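Local coordinates for transcriptional regulator ComR (Streptococcus vestibularis F0396, PDB 6HU8), which probably binds DNA as a peptide-pheromone-responsive competence regulator of the RNPP family, joining a helix-turn-helix domain to a tetratricopeptide-type helical domain, at residues F223-I237 with V249-N261. Sequence-based numbering, arbitrary orientation.
Sequences FKDFLTVIDKLLAVI and VYILEAKYELIHN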
ATOM      1  N   PHE A 223       9.480 -17.183  10.589  1.00 47.99           N
ATOM      2  CA  PHE A 223      10.672 -17.277   9.746  1.00 47.14           C
ATOM      3  C   PHE A 223      10.490 -18.135   8.492  1.00 51.70           C
ATOM      4  O   PHE A 223      11.372 -18.147   7.614  1.00 50.38           O
ATOM      5  CB  PHE A 223      11.855 -17.786  10.572  1.00 46.14           C
ATOM      6  CG  PHE A 223      12.421 -16.750  11.506  1.00 43.93           C
ATOM      7  CD1 PHE A 223      13.074 -15.643  11.008  1.00 42.46           C
ATOM      8  CD2 PHE A 223      12.268 -16.870  12.872  1.00 48.47           C
ATOM      9  CE1 PHE A 223      13.586 -14.681  11.855  1.00 42.93           C
ATOM     10  CE2 PHE A 223      12.774 -15.912  13.723  1.00 49.96           C
ATOM     11  CZ  PHE A 223      13.441 -14.818  13.210  1.00 45.71           C
ATOM     12  N   LYS A 224       9.352 -18.823   8.382  1.00 50.32           N
ATOM     13  CA  LYS A 224       9.086 -19.623   7.186  1.00 49.65           C
ATOM     14  C   LYS A 224       9.058 -18.725   5.950  1.00 54.10           C
ATOM     15  O   LYS A 224       8.484 -17.637   5.985  1.00 49.30           O
ATOM     16  CB  LYS A 224       7.774 -20.400   7.312  1.00 54.86           C
ATOM     17  CG  LYS A 224       6.515 -19.526   7.427  1.00 56.31           C
ATOM     18  CD  LYS A 224       5.300 -20.223   6.818  1.00 63.67           C
ATOM     19  CE  LYS A 224       3.991 -19.594   7.292  1.00 59.53           C
ATOM     20  NZ  LYS A 224       3.769 -19.852   8.746  1.00 65.08           N
ATOM     21  N   ASP A 225       9.711 -19.181   4.879  1.00 54.52           N
ATOM     22  CA  ASP A 225       9.805 -18.453   3.609  1.00 53.82           C
ATOM     23  C   ASP A 225      10.574 -17.123   3.681  1.00 53.84           C
ATOM     24  O   ASP A 225      10.455 -16.301   2.756  1.00 50.79           O
ATOM     25  CB  ASP A 225       8.404 -18.178   3.033  1.00 56.34           C
ATOM     26  CG  ASP A 225       7.672 -19.448   2.647  1.00 63.32           C
ATOM     27  OD1 ASP A 225       7.909 -19.955   1.526  1.00 68.12           O
ATOM     28  OD2 ASP A 225       6.863 -19.935   3.468  1.00 64.42           O
ATOM     29  N   PHE A 226      11.358 -16.900   4.743  1.00 49.84           N
ATOM     30  CA  PHE A 226      12.040 -15.609   4.887  1.00 45.14           C
ATOM     31  C   PHE A 226      12.964 -15.333   3.697  1.00 45.46           C
ATOM     32  O   PHE A 226      12.980 -14.220   3.170  1.00 42.46           O
ATOM     33  CB  PHE A 226      12.847 -15.521   6.193  1.00 44.84           C
ATOM     34  CG  PHE A 226      13.454 -14.154   6.438  1.00 43.35           C
ATOM     35  CD1 PHE A 226      14.707 -13.827   5.924  1.00 41.98           C
ATOM     36  CD2 PHE A 226      12.770 -13.196   7.171  1.00 40.72           C
ATOM     37  CE1 PHE A 226      15.257 -12.570   6.131  1.00 39.29           C
ATOM     38  CE2 PHE A 226      13.314 -11.933   7.384  1.00 37.34           C
ATOM     39  CZ  PHE A 226      14.563 -11.625   6.862  1.00 40.31           C
ATOM     40  N   LEU A 227      13.720 -16.339   3.263  1.00 43.98           N
ATOM     41  CA  LEU A 227      14.649 -16.137   2.153  1.00 44.37           C
ATOM     42  C   LEU A 227      13.887 -16.012   0.839  1.00 44.21           C
ATOM     43  O   LEU A 227      14.397 -15.462  -0.130  1.00 42.77           O
ATOM     44  CB  LEU A 227      15.669 -17.273   2.078  1.00 46.41           C
ATOM     45  CG  LEU A 227      16.613 -17.394   3.275  1.00 43.96           C
ATOM     46  CD1 LEU A 227      17.552 -18.589   3.100  1.00 47.12           C
ATOM     47  CD2 LEU A 227      17.404 -16.104   3.454  1.00 42.38           C
ATOM     48  N   THR A 228      12.659 -16.510   0.806  1.00 41.35           N
ATOM     49  CA  THR A 228      11.818 -16.316  -0.371  1.00 46.21           C
ATOM     50  C   THR A 228      11.420 -14.837  -0.468  1.00 44.68           C
ATOM     51  O   THR A 228      11.351 -14.265  -1.567  1.00 41.74           O
ATOM     52  CB  THR A 228      10.579 -17.221  -0.341  1.00 49.03           C
ATOM     53  OG1 THR A 228      11.008 -18.584  -0.402  1.00 52.31           O
ATOM     54  CG2 THR A 228       9.693 -16.953  -1.540  1.00 45.00           C
ATOM     55  N   VAL A 229      11.204 -14.209   0.684  1.00 41.31           N
ATOM     56  CA  VAL A 229      10.962 -12.772   0.703  1.00 42.64           C
ATOM     57  C   VAL A 229      12.210 -12.008   0.267  1.00 39.38           C
ATOM     58  O   VAL A 229      12.116 -11.052  -0.508  1.00 40.39           O
ATOM     59  CB  VAL A 229      10.522 -12.280   2.088  1.00 40.98           C
ATOM     60  CG1 VAL A 229      10.338 -10.775   2.079  1.00 36.62           C
ATOM     61  CG2 VAL A 229       9.232 -12.974   2.517  1.00 44.18           C
ATOM     62  N   ILE A 230      13.380 -12.417   0.748  1.00 41.91           N
ATOM     63  CA  ILE A 230      14.627 -11.770   0.311  1.00 41.63           C
ATOM     64  C   ILE A 230      14.772 -11.875  -1.199  1.00 38.05           C
ATOM     65  O   ILE A 230      15.141 -10.911  -1.872  1.00 39.07           O
ATOM     66  CB  ILE A 230      15.878 -12.394   0.992  1.00 40.71           C
ATOM     67  CG1 ILE A 230      15.804 -12.212   2.518  1.00 41.26           C
ATOM     68  CG2 ILE A 230      17.178 -11.810   0.397  1.00 40.06           C
ATOM     69  CD1 ILE A 230      15.811 -10.746   2.958  1.00 36.40           C
ATOM     70  N   ASP A 231      14.472 -13.058  -1.725  1.00 40.46           N
ATOM     71  CA  ASP A 231      14.603 -13.331  -3.153  1.00 43.43           C
ATOM     72  C   ASP A 231      13.698 -12.423  -3.995  1.00 45.36           C
ATOM     73  O   ASP A 231      14.085 -11.935  -5.072  1.00 39.17           O
ATOM     74  CB  ASP A 231      14.286 -14.803  -3.420  1.00 44.93           C
ATOM     75  CG  ASP A 231      15.451 -15.721  -3.069  1.00 50.02           C
ATOM     76  OD1 ASP A 231      16.602 -15.252  -3.090  1.00 48.40           O
ATOM     77  OD2 ASP A 231      15.219 -16.908  -2.772  1.00 57.48           O
ATOM     78  N   LYS A 232      12.491 -12.192  -3.497  1.00 43.40           N
ATOM     79  CA  LYS A 232      11.543 -11.361  -4.225  1.00 42.06           C
ATOM     80  C   LYS A 232      12.026  -9.918  -4.210  1.00 43.88           C
ATOM     81  O   LYS A 232      11.983  -9.225  -5.234  1.00 39.93           O
ATOM     82  CB  LYS A 232      10.141 -11.468  -3.625  1.00 41.84           C
ATOM     83  CG  LYS A 232       9.042 -10.879  -4.533  1.00 41.94           C
ATOM     84  CD  LYS A 232       8.607 -11.877  -5.588  1.00 42.81           C
ATOM     85  CE  LYS A 232       7.428 -11.358  -6.424  1.00 44.34           C
ATOM     86  NZ  LYS A 232       6.461 -12.452  -6.700  1.00 46.92           N
ATOM     87  N   LEU A 233      12.503  -9.473  -3.045  1.00 39.64           N
ATOM     88  CA  LEU A 233      13.055  -8.125  -2.917  1.00 39.71           C
ATOM     89  C   LEU A 233      14.174  -7.865  -3.932  1.00 41.62           C
ATOM     90  O   LEU A 233      14.208  -6.811  -4.581  1.00 40.29           O
ATOM     91  CB  LEU A 233      13.580  -7.903  -1.500  1.00 39.45           C
ATOM     92  CG  LEU A 233      12.542  -7.604  -0.435  1.00 40.22           C
ATOM     93  CD1 LEU A 233      13.153  -7.980   0.895  1.00 37.09           C
ATOM     94  CD2 LEU A 233      12.180  -6.128  -0.475  1.00 37.32           C
ATOM     95  N   LEU A 234      15.080  -8.832  -4.069  1.00 38.25           N
ATOM     96  CA  LEU A 234      16.186  -8.711  -5.005  1.00 40.76           C
ATOM     97  C   LEU A 234      15.670  -8.762  -6.445  1.00 43.43           C
ATOM     98  O   LEU A 234      16.189  -8.067  -7.328  1.00 46.23           O
ATOM     99  CB  LEU A 234      17.230  -9.814  -4.758  1.00 36.60           C
ATOM    100  CG  LEU A 234      18.011  -9.748  -3.440  1.00 39.06           C
ATOM    101  CD1 LEU A 234      19.047 -10.857  -3.358  1.00 39.20           C
ATOM    102  CD2 LEU A 234      18.685  -8.398  -3.277  1.00 40.97           C
ATOM    103  N   ALA A 235      14.647  -9.578  -6.687  1.00 43.15           N
ATOM    104  CA  ALA A 235      14.027  -9.637  -8.022  1.00 40.85           C
ATOM    105  C   ALA A 235      13.388  -8.311  -8.425  1.00 45.63           C
ATOM    106  O   ALA A 235      13.480  -7.898  -9.590  1.00 45.34           O
ATOM    107  CB  ALA A 235      12.991 -10.747  -8.082  1.00 41.94           C
ATOM    108  N   VAL A 236      12.745  -7.628  -7.479  1.00 41.73           N
ATOM    109  CA  VAL A 236      12.165  -6.314  -7.789  1.00 45.33           C
ATOM    110  C   VAL A 236      13.262  -5.294  -8.079  1.00 45.58           C
ATOM    111  O   VAL A 236      13.175  -4.538  -9.054  1.00 47.11           O
ATOM    112  CB  VAL A 236      11.277  -5.792  -6.659  1.00 43.73           C
ATOM    113  CG1 VAL A 236      10.829  -4.368  -6.952  1.00 41.04           C
ATOM    114  CG2 VAL A 236      10.074  -6.706  -6.461  1.00 43.37           C
ATOM    115  N   ILE A 237      14.298  -5.283  -7.242  1.00 42.56           N
ATOM    116  CA  ILE A 237      15.442  -4.395  -7.453  1.00 44.80           C
ATOM    117  C   ILE A 237      16.055  -4.627  -8.837  1.00 47.86           C
ATOM    118  O   ILE A 237      16.368  -3.678  -9.556  1.00 44.00           O
ATOM    119  CB  ILE A 237      16.522  -4.592  -6.366  1.00 42.02           C
ATOM    120  CG1 ILE A 237      16.064  -3.959  -5.043  1.00 41.57           C
ATOM    121  CG2 ILE A 237      17.870  -3.996  -6.820  1.00 41.40           C
ATOM    122  CD1 ILE A 237      16.901  -4.358  -3.837  1.00 41.78           C
ATOM    123  N   VAL A 249      18.181  -4.563   1.978  1.00 32.50           N
ATOM    124  CA  VAL A 249      17.811  -5.964   1.791  1.00 34.81           C
ATOM    125  C   VAL A 249      18.849  -6.895   2.409  1.00 38.16           C
ATOM    126  O   VAL A 249      18.511  -7.833   3.142  1.00 37.07           O
ATOM    127  CB  VAL A 249      17.627  -6.289   0.293  1.00 35.45           C
ATOM    128  CG1 VAL A 249      17.294  -7.755   0.111  1.00 36.26           C
ATOM    129  CG2 VAL A 249      16.507  -5.416  -0.301  1.00 33.22           C
ATOM    130  N   TYR A 250      20.122  -6.639   2.125  1.00 34.19           N
ATOM    131  CA  TYR A 250      21.185  -7.464   2.702  1.00 37.17           C
ATOM    132  C   TYR A 250      21.336  -7.283   4.220  1.00 38.12           C
ATOM    133  O   TYR A 250      21.798  -8.197   4.923  1.00 36.31           O
ATOM    134  CB  TYR A 250      22.500  -7.185   1.978  1.00 37.20           C
ATOM    135  CG  TYR A 250      22.469  -7.811   0.606  1.00 34.90           C
ATOM    136  CD1 TYR A 250      22.478  -9.189   0.462  1.00 38.45           C
ATOM    137  CD2 TYR A 250      22.389  -7.033  -0.534  1.00 35.92           C
ATOM    138  CE1 TYR A 250      22.426  -9.778  -0.779  1.00 39.74           C
ATOM    139  CE2 TYR A 250      22.324  -7.617  -1.785  1.00 40.48           C
ATOM    140  CZ  TYR A 250      22.354  -8.993  -1.894  1.00 39.90           C
ATOM    141  OH  TYR A 250      22.294  -9.580  -3.135  1.00 47.77           O
ATOM    142  N   ILE A 251      20.937  -6.126   4.735  1.00 35.04           N
ATOM    143  CA  ILE A 251      20.945  -5.926   6.188  1.00 32.73           C
ATOM    144  C   ILE A 251      19.925  -6.864   6.845  1.00 35.94           C
ATOM    145  O   ILE A 251      20.237  -7.523   7.843  1.00 34.14           O
ATOM    146  CB  ILE A 251      20.634  -4.453   6.570  1.00 35.55           C
ATOM    147  CG1 ILE A 251      21.815  -3.538   6.229  1.00 36.61           C
ATOM    148  CG2 ILE A 251      20.275  -4.333   8.060  1.00 36.35           C
ATOM    149  CD1 ILE A 251      21.511  -2.040   6.442  1.00 36.21           C
ATOM    150  N   LEU A 252      18.718  -6.937   6.284  1.00 32.97           N
ATOM    151  CA  LEU A 252      17.690  -7.869   6.780  1.00 38.90           C
ATOM    152  C   LEU A 252      18.138  -9.324   6.687  1.00 39.24           C
ATOM    153  O   LEU A 252      17.914 -10.098   7.621  1.00 38.33           O
ATOM    154  CB  LEU A 252      16.367  -7.705   6.016  1.00 33.13           C
ATOM    155  CG  LEU A 252      15.498  -6.492   6.341  1.00 38.15           C
ATOM    156  CD1 LEU A 252      14.504  -6.220   5.201  1.00 39.62           C
ATOM    157  CD2 LEU A 252      14.742  -6.740   7.658  1.00 40.16           C
ATOM    158  N   GLU A 253      18.757  -9.712   5.572  1.00 35.46           N
ATOM    159  CA  GLU A 253      19.256 -11.084   5.457  1.00 37.47           C
ATOM    160  C   GLU A 253      20.344 -11.368   6.510  1.00 41.36           C
ATOM    161  O   GLU A 253      20.449 -12.487   7.042  1.00 38.59           O
ATOM    162  CB  GLU A 253      19.800 -11.367   4.048  1.00 40.43           C
ATOM    163  CG  GLU A 253      20.038 -12.866   3.821  1.00 42.98           C
ATOM    164  CD  GLU A 253      20.475 -13.224   2.418  1.00 44.73           C
ATOM    165  OE1 GLU A 253      20.902 -14.378   2.220  1.00 41.75           O
ATOM    166  OE2 GLU A 253      20.381 -12.369   1.511  1.00 45.85           O
ATOM    167  N   ALA A 254      21.148 -10.354   6.820  1.00 32.97           N
ATOM    168  CA  ALA A 254      22.148 -10.482   7.868  1.00 36.15           C
ATOM    169  C   ALA A 254      21.514 -10.696   9.246  1.00 34.91           C
ATOM    170  O   ALA A 254      21.979 -11.541  10.022  1.00 34.03           O
ATOM    171  CB  ALA A 254      23.050  -9.249   7.884  1.00 36.01           C
ATOM    172  N   LYS A 255      20.463  -9.936   9.540  1.00 32.84           N
ATOM    173  CA  LYS A 255      19.776 -10.024  10.827  1.00 37.35           C
ATOM    174  C   LYS A 255      19.099 -11.380  10.990  1.00 39.16           C
ATOM    175  O   LYS A 255      19.077 -11.950  12.087  1.00 39.00           O
ATOM    176  CB  LYS A 255      18.757  -8.882  10.972  1.00 37.29           C
ATOM    177  CG  LYS A 255      19.382  -7.606  11.562  1.00 35.48           C
ATOM    178  CD  LYS A 255      18.744  -6.351  11.029  1.00 43.67           C
ATOM    179  CE  LYS A 255      18.643  -5.271  12.103  1.00 48.89           C
ATOM    180  NZ  LYS A 255      19.913  -4.917  12.778  1.00 36.77           N
ATOM    181  N   TYR A 256      18.550 -11.892   9.895  1.00 36.47           N
ATOM    182  CA  TYR A 256      17.994 -13.245   9.857  1.00 40.74           C
ATOM    183  C   TYR A 256      19.044 -14.324  10.197  1.00 41.34           C
ATOM    184  O   TYR A 256      18.817 -15.191  11.069  1.00 41.02           O
ATOM    185  CB  TYR A 256      17.386 -13.509   8.475  1.00 37.29           C
ATOM    186  CG  TYR A 256      17.039 -14.960   8.244  1.00 37.49           C
ATOM    187  CD1 TYR A 256      15.906 -15.528   8.824  1.00 39.53           C
ATOM    188  CD2 TYR A 256      17.853 -15.769   7.460  1.00 43.57           C
ATOM    189  CE1 TYR A 256      15.594 -16.864   8.619  1.00 39.28           C
ATOM    190  CE2 TYR A 256      17.554 -17.096   7.255  1.00 42.46           C
ATOM    191  CZ  TYR A 256      16.428 -17.639   7.838  1.00 41.27           C
ATOM    192  OH  TYR A 256      16.138 -18.960   7.622  1.00 46.54           O
ATOM    193  N   GLU A 257      20.186 -14.276   9.509  1.00 37.76           N
ATOM    194  CA  GLU A 257      21.277 -15.222   9.759  1.00 36.37           C
ATOM    195  C   GLU A 257      21.768 -15.148  11.204  1.00 41.14           C
ATOM    196  O   GLU A 257      22.001 -16.176  11.844  1.00 41.54           O
ATOM    197  CB  GLU A 257      22.448 -14.981   8.793  1.00 38.21           C
ATOM    198  CG  GLU A 257      22.145 -15.354   7.361  1.00 34.79           C
ATOM    199  CD  GLU A 257      21.964 -16.858   7.152  1.00 44.73           C
ATOM    200  OE1 GLU A 257      21.461 -17.240   6.066  1.00 42.87           O
ATOM    201  OE2 GLU A 257      22.331 -17.656   8.055  1.00 43.05           O
ATOM    202  N   LEU A 258      21.934 -13.929  11.709  1.00 38.78           N
ATOM    203  CA  LEU A 258      22.295 -13.698  13.105  1.00 39.88           C
ATOM    204  C   LEU A 258      21.271 -14.265  14.087  1.00 40.43           C
ATOM    205  O   LEU A 258      21.600 -15.094  14.941  1.00 41.81           O
ATOM    206  CB  LEU A 258      22.422 -12.203  13.369  1.00 43.70           C
ATOM    207  CG  LEU A 258      23.741 -11.542  13.711  1.00 47.61           C
ATOM    208  CD1 LEU A 258      23.398 -10.241  14.405  1.00 46.71           C
ATOM    209  CD2 LEU A 258      24.612 -12.424  14.589  1.00 47.12           C
ATOM    210  N   ILE A 259      20.037 -13.774  13.992  1.00 39.96           N
ATOM    211  CA  ILE A 259      19.019 -14.073  14.990  1.00 41.86           C
ATOM    212  C   ILE A 259      18.481 -15.482  14.852  1.00 45.89           C
ATOM    213  O   ILE A 259      18.325 -16.201  15.851  1.00 42.75           O
ATOM    214  CB  ILE A 259      17.827 -13.095  14.908  1.00 42.96           C
ATOM    215  CG1 ILE A 259      18.280 -11.668  15.224  1.00 42.30           C
ATOM    216  CG2 ILE A 259      16.702 -13.540  15.845  1.00 43.85           C
ATOM    217  CD1 ILE A 259      17.150 -10.658  15.171  1.00 38.65           C
ATOM    218  N   HIS A 260      18.184 -15.891  13.624  1.00 40.31           N
ATOM    219  CA  HIS A 260      17.554 -17.189  13.466  1.00 43.58           C
ATOM    220  C   HIS A 260      18.559 -18.352  13.374  1.00 42.87           C
ATOM    221  O   HIS A 260      18.310 -19.432  13.911  1.00 41.20           O
ATOM    222  CB  HIS A 260      16.645 -17.202  12.249  1.00 43.01           C
ATOM    223  CG  HIS A 260      15.808 -18.432  12.153  1.00 42.79           C
ATOM    224  ND1 HIS A 260      14.886 -18.775  13.118  1.00 42.64           N
ATOM    225  CD2 HIS A 260      15.754 -19.410  11.218  1.00 44.70           C
ATOM    226  CE1 HIS A 260      14.297 -19.905  12.781  1.00 47.20           C
ATOM    227  NE2 HIS A 260      14.809 -20.316  11.635  1.00 43.01           N
ATOM    228  N   ASN A 261      19.679 -18.164  12.690  1.00 40.30           N
ATOM    229  CA  ASN A 261      20.596 -19.277  12.546  1.00 40.13           C
ATOM    230  C   ASN A 261      21.822 -19.175  13.444  1.00 42.98           C
ATOM    231  O   ASN A 261      22.621 -20.100  13.498  1.00 39.83           O
ATOM    232  CB  ASN A 261      21.025 -19.422  11.092  1.00 41.10           C
ATOM    233  CG  ASN A 261      19.906 -19.918  10.207  1.00 43.10           C
ATOM    234  OD1 ASN A 261      19.055 -20.697  10.627  1.00 44.62           O
ATOM    235  ND2 ASN A 261      19.883 -19.443   8.985  1.00 43.12           N
TER
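The Tyr256 ring meets two phenylalanines in different ways, Phe226 over one face and Phe223 at its edge. Phe226 runs nearly parallel to it, planes at 8°, but displaced so that little of one ring lies above the other; Phe226 CD1 sits over the tyrosine face near the rim, and Phe226 CE1 packs against Tyr256 CB at 3.3 Å. With CG anti to the backbone N in both residues (chi1 -174° for Phe226, 168° for Tyr256), each ring is carried across the interface, and the two lie alongside each other, pointing in opposite directions. Phe223 brings CD1 into the plane of the tyrosine ring, 3.6 Å from Tyr256 CD1. Its own face takes His260 in an offset stack, centroids 4.2 Å apart, with the CB of each residue over the other's ring. Leu227 CD2 reaches Tyr256 CE2, the leucine side chain lying roughly perpendicular to that of the tyrosine. The aromatic cluster of Phe223, Phe226, Tyr256 and His260 closes one end of an antiparallel helix pair, 226-240 with 246-261, in the tetratricopeptide-type domain; the segment axes approach to 10.4 Å. Helix 200-219 packs on Phe226 and Leu233 of helix 226-240, while helix 264-279 touches Glu253 of helix 246-261. At the far end Val249 is a knob in a hole formed by Ile230, Leu233, Leu234 and Ile237: Val249 CG1 meets Leu234 CD2, and Val249 CG2 meets Ile237 CD1, each at 3.7 Å. Leu234 also turns CD1 to Tyr250 OH, 3.5 Å away. Between the two ends, the extended Glu253 side chain brings OE2 to 3.4 Å from Ile230 CG2.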